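Local coordinates for protein putative deoxyribonuclease yjjV (Escherichia coli, PDB 1ZZM) that is a TatD-family metal-dependent hydrolase that binds two divalent metal cations per subunit and probably cleaves ester bonds, perhaps those of DNA, at residues A[44-49]-A[63-68]; A[55-60]-A[89-94]; A[158-163]-A[188-193]. All blocks are in the same frame, centred on the assembly; numbering follows the deposited sequence.

Interaction 1: residues A[44-49]-A[63-68]; sequences ENFARV and LGLHPG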
ATOM      1  N   GLU A  44       2.977 -18.366  -0.598  1.00 12.02           N
ATOM      2  CA  GLU A  44       3.986 -18.899  -1.489  1.00 15.04           C
ATOM      3  C   GLU A  44       5.008 -17.833  -1.907  1.00 15.65           C
ATOM      4  O   GLU A  44       6.121 -18.180  -2.297  1.00 17.46           O
ATOM      5  CB  GLU A  44       3.321 -19.515  -2.717  1.00 18.99           C
ATOM      6  CG  GLU A  44       4.286 -19.848  -3.816  1.00 27.42           C
ATOM      7  CD  GLU A  44       3.615 -20.581  -4.960  1.00 35.32           C
ATOM      8  OE1 GLU A  44       2.627 -20.045  -5.516  1.00 38.74           O
ATOM      9  OE2 GLU A  44       4.078 -21.691  -5.297  1.00 37.93           O
ATOM     10  N   ASN A  45       4.642 -16.550  -1.814  1.00 14.23           N
ATOM     11  CA  ASN A  45       5.567 -15.461  -2.155  1.00 10.95           C
ATOM     12  C   ASN A  45       6.279 -14.854  -0.927  1.00 11.80           C
ATOM     13  O   ASN A  45       7.069 -13.915  -1.093  1.00 12.00           O
ATOM     14  CB  ASN A  45       4.834 -14.329  -2.892  1.00 11.87           C
ATOM     15  CG  ASN A  45       4.265 -14.780  -4.204  1.00 16.70           C
ATOM     16  OD1 ASN A  45       4.681 -15.807  -4.712  1.00 17.55           O
ATOM     17  ND2 ASN A  45       3.313 -14.019  -4.773  1.00 16.03           N
ATOM     18  N   PHE A  46       6.023 -15.356   0.284  1.00  9.74           N
ATOM     19  CA  PHE A  46       6.705 -14.771   1.465  1.00 13.29           C
ATOM     20  C   PHE A  46       8.237 -14.809   1.377  1.00 13.38           C
ATOM     21  O   PHE A  46       8.924 -13.826   1.682  1.00 15.29           O
ATOM     22  CB  PHE A  46       6.279 -15.457   2.776  1.00 11.67           C
ATOM     23  CG  PHE A  46       4.849 -15.187   3.175  1.00 13.67           C
ATOM     24  CD1 PHE A  46       4.061 -14.271   2.463  1.00 13.60           C
ATOM     25  CD2 PHE A  46       4.295 -15.834   4.277  1.00 15.78           C
ATOM     26  CE1 PHE A  46       2.745 -14.010   2.849  1.00 15.56           C
ATOM     27  CE2 PHE A  46       2.967 -15.577   4.675  1.00 16.42           C
ATOM     28  CZ  PHE A  46       2.197 -14.661   3.953  1.00 12.92           C
ATOM     29  N   ALA A  47       8.779 -15.944   0.957  1.00 13.72           N
ATOM     30  CA  ALA A  47      10.218 -16.074   0.849  1.00 15.10           C
ATOM     31  C   ALA A  47      10.842 -15.067  -0.097  1.00 14.94           C
ATOM     32  O   ALA A  47      11.829 -14.453   0.246  1.00 13.96           O
ATOM     33  CB  ALA A  47      10.594 -17.499   0.404  1.00 16.98           C
ATOM     34  N   ARG A  48      10.285 -14.908  -1.293  1.00 13.49           N
ATOM     35  CA  ARG A  48      10.863 -13.972  -2.241  1.00 13.91           C
ATOM     36  C   ARG A  48      10.732 -12.486  -1.821  1.00 15.32           C
ATOM     37  O   ARG A  48      11.588 -11.658  -2.155  1.00 12.89           O
ATOM     38  CB  ARG A  48      10.264 -14.220  -3.620  1.00 11.31           C
ATOM     39  CG  ARG A  48       8.840 -13.725  -3.843  1.00 11.44           C
ATOM     40  CD  ARG A  48       8.363 -14.226  -5.232  1.00 13.58           C
ATOM     41  NE  ARG A  48       7.139 -13.550  -5.662  1.00 13.25           N
ATOM     42  CZ  ARG A  48       6.513 -13.808  -6.802  1.00 15.02           C
ATOM     43  NH1 ARG A  48       6.982 -14.740  -7.631  1.00 13.24           N
ATOM     44  NH2 ARG A  48       5.457 -13.091  -7.152  1.00 15.28           N
ATOM     45  N   VAL A  49       9.664 -12.152  -1.092  1.00 13.73           N
ATOM     46  CA  VAL A  49       9.478 -10.786  -0.633  1.00 12.88           C
ATOM     47  C   VAL A  49      10.467 -10.542   0.516  1.00 13.75           C
ATOM     48  O   VAL A  49      11.113  -9.494   0.571  1.00 11.77           O
ATOM     49  CB  VAL A  49       8.002 -10.546  -0.189  1.00 11.28           C
ATOM     50  CG1 VAL A  49       7.825  -9.162   0.551  1.00  9.91           C
ATOM     51  CG2 VAL A  49       7.133 -10.556  -1.433  1.00  9.35           C
ATOM     52  N   LEU A  63       4.033  -8.702   4.931  1.00  8.18           N
ATOM     53  CA  LEU A  63       3.615 -10.079   4.684  1.00  9.28           C
ATOM     54  C   LEU A  63       2.137 -10.151   5.020  1.00  8.85           C
ATOM     55  O   LEU A  63       1.660  -9.598   6.032  1.00 10.28           O
ATOM     56  CB  LEU A  63       4.373 -11.064   5.585  1.00 11.22           C
ATOM     57  CG  LEU A  63       5.894 -11.058   5.459  1.00 13.69           C
ATOM     58  CD1 LEU A  63       6.477 -12.085   6.443  1.00 12.89           C
ATOM     59  CD2 LEU A  63       6.278 -11.384   4.004  1.00 11.69           C
ATOM     60  N   GLY A  64       1.399 -10.842   4.160  1.00 10.04           N
ATOM     61  CA  GLY A  64      -0.019 -10.937   4.355  1.00  9.79           C
ATOM     62  C   GLY A  64      -0.607 -11.667   3.167  1.00 11.04           C
ATOM     63  O   GLY A  64       0.093 -11.958   2.169  1.00 12.24           O
ATOM     64  N   LEU A  65      -1.910 -11.893   3.246  1.00  6.49           N
ATOM     65  CA  LEU A  65      -2.639 -12.649   2.223  1.00 11.04           C
ATOM     66  C   LEU A  65      -3.702 -11.750   1.561  1.00 10.39           C
ATOM     67  O   LEU A  65      -4.666 -11.374   2.198  1.00  9.31           O
ATOM     68  CB  LEU A  65      -3.284 -13.843   2.937  1.00  9.66           C
ATOM     69  CG  LEU A  65      -2.350 -14.699   3.822  1.00  9.69           C
ATOM     70  CD1 LEU A  65      -3.166 -15.722   4.612  1.00 11.25           C
ATOM     71  CD2 LEU A  65      -1.326 -15.451   2.966  1.00  7.92           C
ATOM     72  N   HIS A  66      -3.481 -11.444   0.275  1.00 12.01           N
ATOM     73  CA  HIS A  66      -4.295 -10.568  -0.569  1.00 11.27           C
ATOM     74  C   HIS A  66      -5.658 -11.164  -0.923  1.00  9.36           C
ATOM     75  O   HIS A  66      -5.757 -12.342  -1.272  1.00 14.02           O
ATOM     76  CB  HIS A  66      -3.465 -10.250  -1.836  1.00  8.57           C
ATOM     77  CG  HIS A  66      -3.945  -9.060  -2.615  1.00 13.30           C
ATOM     78  ND1 HIS A  66      -5.187  -9.007  -3.211  1.00 15.60           N
ATOM     79  CD2 HIS A  66      -3.297  -7.930  -2.999  1.00 15.20           C
ATOM     80  CE1 HIS A  66      -5.285  -7.901  -3.932  1.00 15.90           C
ATOM     81  NE2 HIS A  66      -4.149  -7.230  -3.822  1.00 17.83           N
ATOM     82  N   PRO A  67      -6.742 -10.364  -0.829  1.00  9.21           N
ATOM     83  CA  PRO A  67      -8.069 -10.907  -1.150  1.00 10.07           C
ATOM     84  C   PRO A  67      -8.183 -11.394  -2.592  1.00 12.33           C
ATOM     85  O   PRO A  67      -8.979 -12.293  -2.888  1.00 11.82           O
ATOM     86  CB  PRO A  67      -9.020  -9.741  -0.832  1.00  8.22           C
ATOM     87  CG  PRO A  67      -8.160  -8.501  -1.043  1.00  5.99           C
ATOM     88  CD  PRO A  67      -6.817  -8.934  -0.460  1.00  9.66           C
ATOM     89  N   GLY A  68      -7.355 -10.819  -3.456  1.00 12.32           N
ATOM     90  CA  GLY A  68      -7.377 -11.202  -4.870  1.00 13.56           C
ATOM     91  C   GLY A  68      -6.854 -12.607  -5.092  1.00 15.28           C
ATOM     92  O   GLY A  68      -7.098 -13.209  -6.128  1.00 18.41           O
TER
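The Phe46 ring packs between the side chains of Leu63 and Leu65, with its edge against the Gly64 peptide. Leu63 comes over one face: its CB lies above the ring, and its methyl CD2 reaches Phe46 CD1 at 4.0 Å. The two side chains run at a slant to each other. Leu65, in contrast, stands roughly perpendicular to Phe46 and sets its methyl CD2 3.7 Å from Phe46 CZ, at the far end of the ring. With CG anti to the carbonyl carbon (chi1 -69°), the ring reaches from the helix start to Gly64, where Phe46 CE1 stands 3.4 Å from Gly64 O and that oxygen lies in the ring plane. Gly64 O is buried by the contact and finds no hydrogen-bond partner in the model. One helical turn further on, Val49 adds a looser touch, its CG1 4.4 Å from Leu63 CD2. Helix 46-55 leads into strand 59-63 of the TIM-barrel-like TatD fold, and the loop after this strand carries His66, Pro67 and Gly68 of the pocket holding the bound polyether. Helix 75-87 packs on Phe46 and both leucines, and helix 109-125 meets Leu65 through Leu115.

Interaction 2: residues A[55-60]-A[89-94]; sequences NYQPLY and PAKVVA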
ATOM      1  N   ASN A  55      17.989  -8.441   1.004  1.00 16.60           N
ATOM      2  CA  ASN A  55      19.102  -8.221   0.068  1.00 19.80           C
ATOM      3  C   ASN A  55      19.282  -6.825  -0.546  1.00 18.79           C
ATOM      4  O   ASN A  55      20.364  -6.501  -1.045  1.00 19.17           O
ATOM      5  CB  ASN A  55      19.029  -9.242  -1.075  1.00 23.23           C
ATOM      6  CG  ASN A  55      19.322 -10.657  -0.605  1.00 25.78           C
ATOM      7  OD1 ASN A  55      20.174 -10.870   0.254  1.00 29.58           O
ATOM      8  ND2 ASN A  55      18.631 -11.620  -1.171  1.00 24.28           N
ATOM      9  N   TYR A  56      18.242  -5.994  -0.525  1.00 17.30           N
ATOM     10  CA  TYR A  56      18.358  -4.658  -1.116  1.00 14.19           C
ATOM     11  C   TYR A  56      18.049  -3.581  -0.084  1.00 15.73           C
ATOM     12  O   TYR A  56      16.947  -3.542   0.474  1.00 13.36           O
ATOM     13  CB  TYR A  56      17.397  -4.543  -2.299  1.00 15.23           C
ATOM     14  CG  TYR A  56      17.693  -5.539  -3.422  1.00 14.54           C
ATOM     15  CD1 TYR A  56      18.537  -5.195  -4.474  1.00 16.50           C
ATOM     16  CD2 TYR A  56      17.103  -6.811  -3.440  1.00 14.90           C
ATOM     17  CE1 TYR A  56      18.780  -6.080  -5.523  1.00 14.86           C
ATOM     18  CE2 TYR A  56      17.352  -7.716  -4.497  1.00 17.61           C
ATOM     19  CZ  TYR A  56      18.188  -7.327  -5.530  1.00 16.67           C
ATOM     20  OH  TYR A  56      18.406  -8.168  -6.590  1.00 14.86           O
ATOM     21  N   GLN A  57      19.011  -2.708   0.183  1.00 16.27           N
ATOM     22  CA  GLN A  57      18.789  -1.655   1.169  1.00 19.41           C
ATOM     23  C   GLN A  57      17.494  -0.857   0.982  1.00 16.93           C
ATOM     24  O   GLN A  57      16.785  -0.601   1.955  1.00 17.96           O
ATOM     25  CB  GLN A  57      19.976  -0.671   1.205  1.00 24.56           C
ATOM     26  CG  GLN A  57      21.226  -1.195   1.905  1.00 33.35           C
ATOM     27  CD  GLN A  57      21.158  -1.117   3.440  1.00 39.84           C
ATOM     28  OE1 GLN A  57      22.178  -1.281   4.117  1.00 44.74           O
ATOM     29  NE2 GLN A  57      19.963  -0.870   3.989  1.00 43.08           N
ATOM     30  N   PRO A  58      17.151  -0.478  -0.260  1.00 15.35           N
ATOM     31  CA  PRO A  58      15.925   0.300  -0.453  1.00 16.99           C
ATOM     32  C   PRO A  58      14.588  -0.402  -0.249  1.00 15.16           C
ATOM     33  O   PRO A  58      13.578   0.261  -0.157  1.00 15.86           O
ATOM     34  CB  PRO A  58      16.036   0.770  -1.912  1.00 16.07           C
ATOM     35  CG  PRO A  58      17.486   0.723  -2.189  1.00 18.11           C
ATOM     36  CD  PRO A  58      17.861  -0.596  -1.544  1.00 16.64           C
ATOM     37  N   LEU A  59      14.580  -1.728  -0.182  1.00 13.35           N
ATOM     38  CA  LEU A  59      13.311  -2.416  -0.106  1.00 13.01           C
ATOM     39  C   LEU A  59      12.881  -2.883   1.278  1.00 12.17           C
ATOM     40  O   LEU A  59      13.642  -3.453   2.036  1.00 10.49           O
ATOM     41  CB  LEU A  59      13.331  -3.621  -1.066  1.00 12.57           C
ATOM     42  CG  LEU A  59      13.697  -3.332  -2.515  1.00 14.81           C
ATOM     43  CD1 LEU A  59      13.819  -4.681  -3.291  1.00 14.50           C
ATOM     44  CD2 LEU A  59      12.580  -2.456  -3.140  1.00 13.33           C
ATOM     45  N   TYR A  60      11.625  -2.631   1.584  1.00  8.84           N
ATOM     46  CA  TYR A  60      11.089  -3.027   2.867  1.00 10.40           C
ATOM     47  C   TYR A  60       9.929  -3.917   2.518  1.00 12.38           C
ATOM     48  O   TYR A  60       9.393  -3.847   1.382  1.00 12.00           O
ATOM     49  CB  TYR A  60      10.630  -1.793   3.625  1.00 13.79           C
ATOM     50  CG  TYR A  60      11.790  -1.033   4.232  1.00 14.01           C
ATOM     51  CD1 TYR A  60      12.084  -1.159   5.593  1.00 16.06           C
ATOM     52  CD2 TYR A  60      12.620  -0.224   3.446  1.00 16.46           C
ATOM     53  CE1 TYR A  60      13.175  -0.511   6.168  1.00 18.25           C
ATOM     54  CE2 TYR A  60      13.722   0.438   4.015  1.00 19.29           C
ATOM     55  CZ  TYR A  60      13.991   0.283   5.380  1.00 23.12           C
ATOM     56  OH  TYR A  60      15.074   0.899   5.972  1.00 21.37           O
ATOM     57  N   PRO A  89      11.303 -10.621  10.684  1.00 35.20           N
ATOM     58  CA  PRO A  89      12.370 -10.299   9.730  1.00 35.54           C
ATOM     59  C   PRO A  89      13.046  -8.939   9.881  1.00 37.58           C
ATOM     60  O   PRO A  89      14.173  -8.771   9.404  1.00 38.32           O
ATOM     61  CB  PRO A  89      11.682 -10.464   8.386  1.00 38.41           C
ATOM     62  CG  PRO A  89      10.785 -11.657   8.650  1.00 37.60           C
ATOM     63  CD  PRO A  89      10.177 -11.295  10.009  1.00 36.21           C
ATOM     64  N   ALA A  90      12.353  -7.969  10.492  1.00 36.07           N
ATOM     65  CA  ALA A  90      12.909  -6.613  10.758  1.00 35.82           C
ATOM     66  C   ALA A  90      12.690  -5.508   9.733  1.00 34.31           C
ATOM     67  O   ALA A  90      12.352  -4.373  10.115  1.00 35.24           O
ATOM     68  CB  ALA A  90      14.340  -6.696  11.040  1.00 35.67           C
ATOM     69  N   LYS A  91      12.968  -5.787   8.461  1.00 24.89           N
ATOM     70  CA  LYS A  91      12.664  -4.793   7.449  1.00 21.67           C
ATOM     71  C   LYS A  91      11.229  -5.085   7.042  1.00 18.34           C
ATOM     72  O   LYS A  91      10.715  -4.537   6.069  1.00 16.92           O
ATOM     73  CB  LYS A  91      13.633  -4.858   6.272  1.00 19.25           C
ATOM     74  CG  LYS A  91      14.948  -4.153   6.646  1.00 23.92           C
ATOM     75  CD  LYS A  91      15.946  -4.153   5.521  1.00 21.44           C
ATOM     76  CE  LYS A  91      15.666  -3.020   4.555  1.00 18.71           C
ATOM     77  NZ  LYS A  91      16.335  -3.380   3.263  1.00 17.13           N
ATOM     78  N   VAL A  92      10.583  -5.967   7.807  1.00 16.04           N
ATOM     79  CA  VAL A  92       9.164  -6.248   7.572  1.00 15.25           C
ATOM     80  C   VAL A  92       8.510  -5.157   8.405  1.00 14.01           C
ATOM     81  O   VAL A  92       8.700  -5.092   9.628  1.00 13.65           O
ATOM     82  CB  VAL A  92       8.750  -7.636   8.089  1.00 18.07           C
ATOM     83  CG1 VAL A  92       7.266  -7.672   8.383  1.00 18.35           C
ATOM     84  CG2 VAL A  92       9.074  -8.678   7.037  1.00 19.29           C
ATOM     85  N   VAL A  93       7.726  -4.306   7.769  1.00 11.05           N
ATOM     86  CA  VAL A  93       7.165  -3.197   8.508  1.00 11.25           C
ATOM     87  C   VAL A  93       5.674  -3.176   8.684  1.00 13.12           C
ATOM     88  O   VAL A  93       5.155  -2.242   9.309  1.00 12.38           O
ATOM     89  CB  VAL A  93       7.551  -1.849   7.857  1.00 13.34           C
ATOM     90  CG1 VAL A  93       9.054  -1.708   7.846  1.00 10.65           C
ATOM     91  CG2 VAL A  93       6.998  -1.758   6.430  1.00 13.10           C
ATOM     92  N   ALA A  94       4.978  -4.174   8.142  1.00  9.80           N
ATOM     93  CA  ALA A  94       3.528  -4.181   8.229  1.00  9.09           C
ATOM     94  C   ALA A  94       3.003  -5.562   7.871  1.00 10.19           C
ATOM     95  O   ALA A  94       3.726  -6.364   7.275  1.00  9.97           O
ATOM     96  CB  ALA A  94       2.932  -3.154   7.219  1.00  7.29           C
TER
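Lys91 stretches across the face of the Tyr60 ring and delivers its ammonium group to a cluster of backbone carbonyls. Its chain starts with CG anti to the carbonyl carbon (chi1 -79°), runs extended to CD, and bends at chi3 (83°), which places CE over the ring centre, 3.8 Å from Tyr60 CZ. Beyond it, NZ lies 4.8 Å from the centroid of the Tyr60 ring, still over the face, in a cation-pi contact. Val93 touches the same ring obliquely, its CG1 3.8 Å from Tyr60 CD1. Lys91 NZ donates to Leu59 O at 3.0 Å, tilted from the carbonyl plane, and to Gln57 O at 3.1 Å, from above the plane. Ala53 O accepts a further bond, and Tyr56 O lies 2.9 Å from Lys91 NZ. Replacing this lysine by alanine would probably leave the carbonyls of Ala53, Gln57 and Leu59 without their charged donor and strip the covering chain from the Tyr60 face. Lys91 and Val93 also bond through the backbone to Ala61 of strand 59-63. The positive charge is probably stabilised by carbonyl dipoles and the aromatic face, consistent with Lys91 tying helix 46-55 and the type I beta turn from Tyr56 to Leu59 to the start of strand 92-93.

Interaction 3: residues A[158-163]-A[188-193]; sequences GFSGSL and SKTRDV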
ATOM      1  N   GLY A 158      -4.006   2.879  -2.552  1.00 11.59           N
ATOM      2  CA  GLY A 158      -4.637   3.122  -3.845  1.00 11.30           C
ATOM      3  C   GLY A 158      -6.063   3.574  -3.741  1.00 13.80           C
ATOM      4  O   GLY A 158      -6.903   3.180  -4.522  1.00 13.49           O
ATOM      5  N   PHE A 159      -6.327   4.453  -2.791  1.00 12.08           N
ATOM      6  CA  PHE A 159      -7.676   4.905  -2.563  1.00 14.95           C
ATOM      7  C   PHE A 159      -8.405   5.571  -3.725  1.00 15.08           C
ATOM      8  O   PHE A 159      -7.866   6.450  -4.408  1.00 13.13           O
ATOM      9  CB  PHE A 159      -7.721   5.890  -1.380  1.00 13.83           C
ATOM     10  CG  PHE A 159      -9.120   6.349  -1.035  1.00 16.78           C
ATOM     11  CD1 PHE A 159      -9.934   5.590  -0.199  1.00 17.65           C
ATOM     12  CD2 PHE A 159      -9.643   7.519  -1.602  1.00 15.54           C
ATOM     13  CE1 PHE A 159     -11.258   5.978   0.070  1.00 18.31           C
ATOM     14  CE2 PHE A 159     -10.964   7.907  -1.334  1.00 14.98           C
ATOM     15  CZ  PHE A 159     -11.766   7.134  -0.502  1.00 14.27           C
ATOM     16  N   SER A 160      -9.632   5.127  -3.947  1.00 12.92           N
ATOM     17  CA  SER A 160     -10.490   5.771  -4.932  1.00 16.60           C
ATOM     18  C   SER A 160     -11.861   5.667  -4.307  1.00 15.23           C
ATOM     19  O   SER A 160     -12.291   4.580  -3.927  1.00 16.28           O
ATOM     20  CB  SER A 160     -10.509   5.065  -6.281  1.00 17.40           C
ATOM     21  OG  SER A 160     -11.422   5.775  -7.118  1.00 24.24           O
ATOM     22  N   GLY A 161     -12.552   6.787  -4.188  1.00 17.26           N
ATOM     23  CA  GLY A 161     -13.864   6.727  -3.570  1.00 17.24           C
ATOM     24  C   GLY A 161     -14.329   8.087  -3.154  1.00 15.12           C
ATOM     25  O   GLY A 161     -13.793   9.066  -3.612  1.00 16.64           O
ATOM     26  N   SER A 162     -15.308   8.136  -2.258  1.00 17.69           N
ATOM     27  CA  SER A 162     -15.894   9.392  -1.811  1.00 16.45           C
ATOM     28  C   SER A 162     -15.153  10.084  -0.673  1.00 14.36           C
ATOM     29  O   SER A 162     -14.350   9.490   0.051  1.00 14.21           O
ATOM     30  CB  SER A 162     -17.342   9.152  -1.361  1.00 16.92           C
ATOM     31  OG  SER A 162     -17.376   8.466  -0.111  1.00 17.54           O
ATOM     32  N   LEU A 163     -15.443  11.358  -0.516  1.00 12.47           N
ATOM     33  CA  LEU A 163     -14.824  12.112   0.558  1.00 13.75           C
ATOM     34  C   LEU A 163     -15.246  11.506   1.893  1.00 13.74           C
ATOM     35  O   LEU A 163     -14.427  11.372   2.809  1.00 15.28           O
ATOM     36  CB  LEU A 163     -15.273  13.566   0.481  1.00 16.07           C
ATOM     37  CG  LEU A 163     -14.663  14.488   1.525  1.00 17.97           C
ATOM     38  CD1 LEU A 163     -13.193  14.410   1.426  1.00 21.70           C
ATOM     39  CD2 LEU A 163     -15.128  15.913   1.295  1.00 20.53           C
ATOM     40  N   SER A 188     -13.167   9.697 -11.900  1.00 28.45           N
ATOM     41  CA  SER A 188     -13.803   9.748 -10.589  1.00 28.48           C
ATOM     42  C   SER A 188     -13.571  11.119  -9.994  1.00 26.50           C
ATOM     43  O   SER A 188     -12.962  11.993 -10.620  1.00 26.75           O
ATOM     44  CB  SER A 188     -13.222   8.689  -9.626  1.00 29.57           C
ATOM     45  OG  SER A 188     -11.942   9.072  -9.125  1.00 24.42           O
ATOM     46  N   LYS A 189     -14.029  11.291  -8.761  1.00 28.47           N
ATOM     47  CA  LYS A 189     -13.882  12.558  -8.067  1.00 26.31           C
ATOM     48  C   LYS A 189     -12.833  12.408  -6.967  1.00 24.71           C
ATOM     49  O   LYS A 189     -12.784  13.187  -6.000  1.00 20.43           O
ATOM     50  CB  LYS A 189     -15.227  12.976  -7.470  1.00 31.27           C
ATOM     51  CG  LYS A 189     -16.343  13.128  -8.503  1.00 36.42           C
ATOM     52  CD  LYS A 189     -15.942  14.090  -9.618  1.00 41.18           C
ATOM     53  CE  LYS A 189     -15.568  15.464  -9.062  1.00 44.43           C
ATOM     54  NZ  LYS A 189     -14.971  16.356 -10.107  1.00 48.15           N
ATOM     55  N   THR A 190     -11.982  11.404  -7.117  1.00 17.72           N
ATOM     56  CA  THR A 190     -10.953  11.181  -6.119  1.00 17.37           C
ATOM     57  C   THR A 190      -9.959  12.346  -6.006  1.00 15.40           C
ATOM     58  O   THR A 190      -9.429  12.631  -4.914  1.00 15.67           O
ATOM     59  CB  THR A 190     -10.233   9.850  -6.374  1.00 14.70           C
ATOM     60  OG1 THR A 190     -11.187   8.789  -6.293  1.00 15.38           O
ATOM     61  CG2 THR A 190      -9.148   9.601  -5.297  1.00 16.52           C
ATOM     62  N   ARG A 191      -9.714  13.061  -7.100  1.00 14.59           N
ATOM     63  CA  ARG A 191      -8.790  14.186  -7.022  1.00 15.52           C
ATOM     64  C   ARG A 191      -9.313  15.232  -6.047  1.00 13.17           C
ATOM     65  O   ARG A 191      -8.536  15.823  -5.288  1.00 13.53           O
ATOM     66  CB  ARG A 191      -8.579  14.836  -8.407  1.00 17.84           C
ATOM     67  CG  ARG A 191      -7.885  13.922  -9.418  1.00 22.16           C
ATOM     68  CD  ARG A 191      -8.115  14.407 -10.866  1.00 21.61           C
ATOM     69  NE  ARG A 191      -7.743  15.803 -11.102  1.00 22.24           N
ATOM     70  CZ  ARG A 191      -6.498  16.243 -11.303  1.00 25.49           C
ATOM     71  NH1 ARG A 191      -5.479  15.403 -11.292  1.00 26.04           N
ATOM     72  NH2 ARG A 191      -6.267  17.532 -11.545  1.00 28.79           N
ATOM     73  N   ASP A 192     -10.632  15.444  -6.037  1.00 14.66           N
ATOM     74  CA  ASP A 192     -11.217  16.425  -5.139  1.00 16.35           C
ATOM     75  C   ASP A 192     -11.090  15.981  -3.681  1.00 16.85           C
ATOM     76  O   ASP A 192     -10.922  16.810  -2.794  1.00 19.03           O
ATOM     77  CB  ASP A 192     -12.697  16.668  -5.472  1.00 20.25           C
ATOM     78  CG  ASP A 192     -12.883  17.441  -6.758  1.00 29.16           C
ATOM     79  OD1 ASP A 192     -12.002  18.273  -7.086  1.00 30.80           O
ATOM     80  OD2 ASP A 192     -13.919  17.230  -7.433  1.00 31.97           O
ATOM     81  N   VAL A 193     -11.163  14.668  -3.446  1.00 15.69           N
ATOM     82  CA  VAL A 193     -11.033  14.128  -2.084  1.00 16.08           C
ATOM     83  C   VAL A 193      -9.618  14.349  -1.611  1.00 15.15           C
ATOM     84  O   VAL A 193      -9.373  14.917  -0.538  1.00 13.30           O
ATOM     85  CB  VAL A 193     -11.330  12.584  -2.056  1.00 14.39           C
ATOM     86  CG1 VAL A 193     -10.997  11.982  -0.652  1.00 13.29           C
ATOM     87  CG2 VAL A 193     -12.750  12.341  -2.392  1.00 15.59           C
TER
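Phe159 meets Thr190 with its carbonyl and Val193 with its ring. Its carbonyl O sits 3.5 Å from Thr190 CG2, while the ring, placed with CG anti to the backbone N (chi1 -177°), lies crosswise to Val193 and brings CE2 to 4.1 Å from Val193 CG1. The same ring stacks with His138 and packs on Ala166 and Phe169 of helix 163-171. Next, Ser160 reaches out with OG to form a hydrogen bond of 3.1 Å to Thr190 OG1, in which either hydroxyl could be the donor. Ser188 OG lies close to the same threonine hydroxyl, making a small hydroxyl cluster at the start of helix 190-196.

This segment is one of the loops that follow the strands of a TIM-barrel-like fold: it leaves strand 154-156 just after His157, a ligand of the second metal, and leads into helix 163-171. The contact therefore joins two neighbouring loop-and-helix connections on the metal-bearing end of the barrel.

At Gly161 the backbone takes angles at which a side chain would jam against the preceding carbonyl and crowd the Phe159 ring; its own O rests 3.6 Å from Val193 CG2. Ser162 then occupies the N-cap position of helix 163-171, and its hydroxyl caps a backbone N just beyond the segment. Where the helix begins, Val193 CG2 presses to 3.4 Å from Leu163 N. Leu163 and Val193 lie alongside each other, running in opposite senses, with Leu163 CD1 3.9 Å from Val193 CG1.

How the interactions relate
Interactions 1 and 2 are neighbours, with centres 14 Å apart, and they touch through Leu63 CG and Val92 CG2 at 4.3 Å. Their segments alternate along the chain, and both use the unit of helix 46-55 followed by strand 59-63: interaction 1 joins the start of the helix to the loop after the strand, interaction 2 the end of the helix and the start of the strand to 89-94. Interaction 3 comes later in sequence and lies on the other side of the chain's centre, about 27 and 30 Å from the first two, centre to centre. Interactions 1 and 3 involve loops that follow barrel strands, on the side where the metals bind, whereas interaction 2 lies where strand 59-63 begins; none of their segments supplies a metal ligand.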